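Side-chain contact in enoyl-CoA hydratase/isomerase family protein (Pseudomonas syringae pv. tomato, PDB 3OT6), which probably acts on coenzyme A thioesters as a crotonase-type hydratase or isomerase, its exact substrate and reaction being undetermined: residues M137-H141 against A142-L146. Residues are numbered along the deposited sequence; the frame is centred on the assembly and turned at random.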
loop_
_atom_site.group_PDB
_atom_site.type_symbol
_atom_site.label_atom_id
_atom_site.label_comp_id
_atom_site.label_asym_id
_atom_site.label_seq_id
_atom_site.Cartn_x
_atom_site.Cartn_y
_atom_site.Cartn_z
HETATM N N MSE A 137 15.460 3.463 11.957
HETATM C CA MSE A 137 15.197 2.064 11.501
HETATM C C MSE A 137 15.956 1.621 10.225
HETATM O O MSE A 137 15.902 2.292 9.234
HETATM C CB MSE A 137 13.717 1.964 11.220
HETATM C CG MSE A 137 12.960 2.890 12.139
HETATM SE SE MSE A 137 11.502 2.072 13.123
HETATM C CE MSE A 137 10.083 2.684 11.908
ATOM N N THR A 138 16.714 0.550 10.295
ATOM C CA THR A 138 17.255 -0.066 9.124
ATOM C C THR A 138 16.106 -0.733 8.378
ATOM O O THR A 138 15.331 -1.499 8.978
ATOM C CB THR A 138 18.226 -1.104 9.532
ATOM O OG1 THR A 138 19.238 -0.457 10.301
ATOM C CG2 THR A 138 18.849 -1.813 8.289
HETATM N N MSE A 139 15.980 -0.420 7.087
HETATM C CA MSE A 139 14.902 -0.914 6.272
HETATM C C MSE A 139 14.999 -2.454 6.194
HETATM O O MSE A 139 16.112 -3.022 6.076
HETATM C CB MSE A 139 14.926 -0.278 4.887
HETATM C CG MSE A 139 13.681 -0.619 3.966
HETATM SE SE MSE A 139 12.202 0.354 4.677
HETATM C CE MSE A 139 12.575 2.116 3.862
ATOM N N HIS A 140 13.823 -3.089 6.289
ATOM C CA HIS A 140 13.687 -4.514 6.132
ATOM C C HIS A 140 13.760 -4.933 4.662
ATOM O O HIS A 140 13.494 -4.138 3.759
ATOM C CB HIS A 140 12.382 -4.989 6.800
ATOM C CG HIS A 140 11.125 -4.317 6.303
ATOM N ND1 HIS A 140 11.018 -2.958 6.100
ATOM C CD2 HIS A 140 9.899 -4.824 6.026
ATOM C CE1 HIS A 140 9.788 -2.655 5.723
ATOM N NE2 HIS A 140 9.092 -3.776 5.658
ATOM N N HIS A 141 14.139 -6.180 4.412
ATOM C CA HIS A 141 14.178 -6.691 3.056
ATOM C C HIS A 141 12.871 -6.497 2.269
ATOM O O HIS A 141 12.897 -6.006 1.144
ATOM C CB HIS A 141 14.649 -8.136 3.021
ATOM C CG HIS A 141 16.104 -8.300 3.279
ATOM N ND1 HIS A 141 17.073 -7.842 2.406
ATOM C CD2 HIS A 141 16.772 -8.855 4.321
ATOM C CE1 HIS A 141 18.272 -8.143 2.885
ATOM N NE2 HIS A 141 18.115 -8.758 4.041
ATOM N N ALA A 142 11.737 -6.840 2.847
ATOM C CA ALA A 142 10.477 -6.675 2.156
ATOM C C ALA A 142 10.303 -5.251 1.619
ATOM O O ALA A 142 9.926 -5.073 0.456
ATOM C CB ALA A 142 9.315 -7.060 3.063
ATOM N N GLY A 143 10.578 -4.232 2.441
ATOM C CA GLY A 143 10.358 -2.867 2.025
ATOM C C GLY A 143 11.369 -2.487 0.950
ATOM O O GLY A 143 11.055 -1.794 -0.049
ATOM N N ILE A 144 12.610 -2.907 1.128
ATOM C CA ILE A 144 13.626 -2.573 0.144
ATOM C C ILE A 144 13.133 -3.093 -1.193
ATOM O O ILE A 144 13.152 -2.372 -2.194
ATOM C CB ILE A 144 14.950 -3.244 0.480
ATOM C CG1 ILE A 144 15.611 -2.533 1.702
ATOM C CG2 ILE A 144 15.799 -3.326 -0.769
ATOM C CD1 ILE A 144 16.752 -3.314 2.357
ATOM N N GLU A 145 12.658 -4.341 -1.170
ATOM C CA GLU A 145 12.282 -5.060 -2.378
ATOM C C GLU A 145 10.976 -4.536 -3.028
ATOM O O GLU A 145 10.888 -4.455 -4.272
ATOM C CB GLU A 145 12.264 -6.582 -2.134
ATOM C CG GLU A 145 13.689 -7.231 -1.883
ATOM C CD GLU A 145 14.782 -6.748 -2.862
ATOM O OE1 GLU A 145 14.469 -6.505 -4.042
ATOM O OE2 GLU A 145 15.978 -6.579 -2.444
ATOM N N LEU A 146 10.009 -4.098 -2.215
ATOM C CA LEU A 146 8.847 -3.400 -2.765
ATOM C C LEU A 146 9.267 -2.106 -3.402
ATOM O O LEU A 146 8.740 -1.718 -4.430
ATOM C CB LEU A 146 7.830 -3.087 -1.679
ATOM C CG LEU A 146 7.091 -4.268 -0.994
ATOM C CD1 LEU A 146 6.328 -3.763 0.244
ATOM C CD2 LEU A 146 6.137 -4.890 -1.931
HETATM O O HOH W 1 17.276 -6.803 0.134
#
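The imidazole of His-140 lies with one face over the start of helix 141-150. Gly-143 N sits 3.5 Å above the ring plane of His-140, over its centre. Gly-143 CA also lies over this face, 4.0 Å from the centroid of the His-140 ring, and makes a CH-pi contact. On the same side of the ring, beyond CD2, CB of Ala-142 approaches CD2 of His-140 at 3.8 Å. The ring reaches the helix because CG stands between the backbone N and the carbonyl carbon (chi1 57°). The side chain of His-140 also adjoins a bound methylpentanediol, probably from the crystallisation liquor, and touches Val-80 of helix 73-91.

The side chain of His-141 leaves the backbone away from segment 142-146, though its CB touches that segment. A water lies at the edge of its ring, in the ring plane, 2.5 Å from His-141 ND1. The same water donates to OE2 of Glu-145 at 2.9 Å and so bridges the two side chains. OE2 of Glu-145 also forms a salt bridge with Arg-148.

The selenomethionine at 139 packs beside the imidazole of His-140. It runs alongside Ile-144 in the opposing sense, and CG of Met-139 touches CG1 of Ile-144 at 3.5 Å. Met-139 also packs on Phe-111 of helix 108-113.

His-140 is the N-cap residue. Its carbonyl O accepts from Ile-144 N at 3.0 Å, with an N-H...O angle of 166°. Glu-145 N repeats the pattern on His-141 O. Asp-227 of helix 202-230 accepts from the first amides, His-141 N and Ala-142 N.

The first two amides of the helix are thus satisfied by the carboxylate of Asp-227, which probably offsets the positive end of the helix dipole. Arg-148 probably balances the charge of Glu-145.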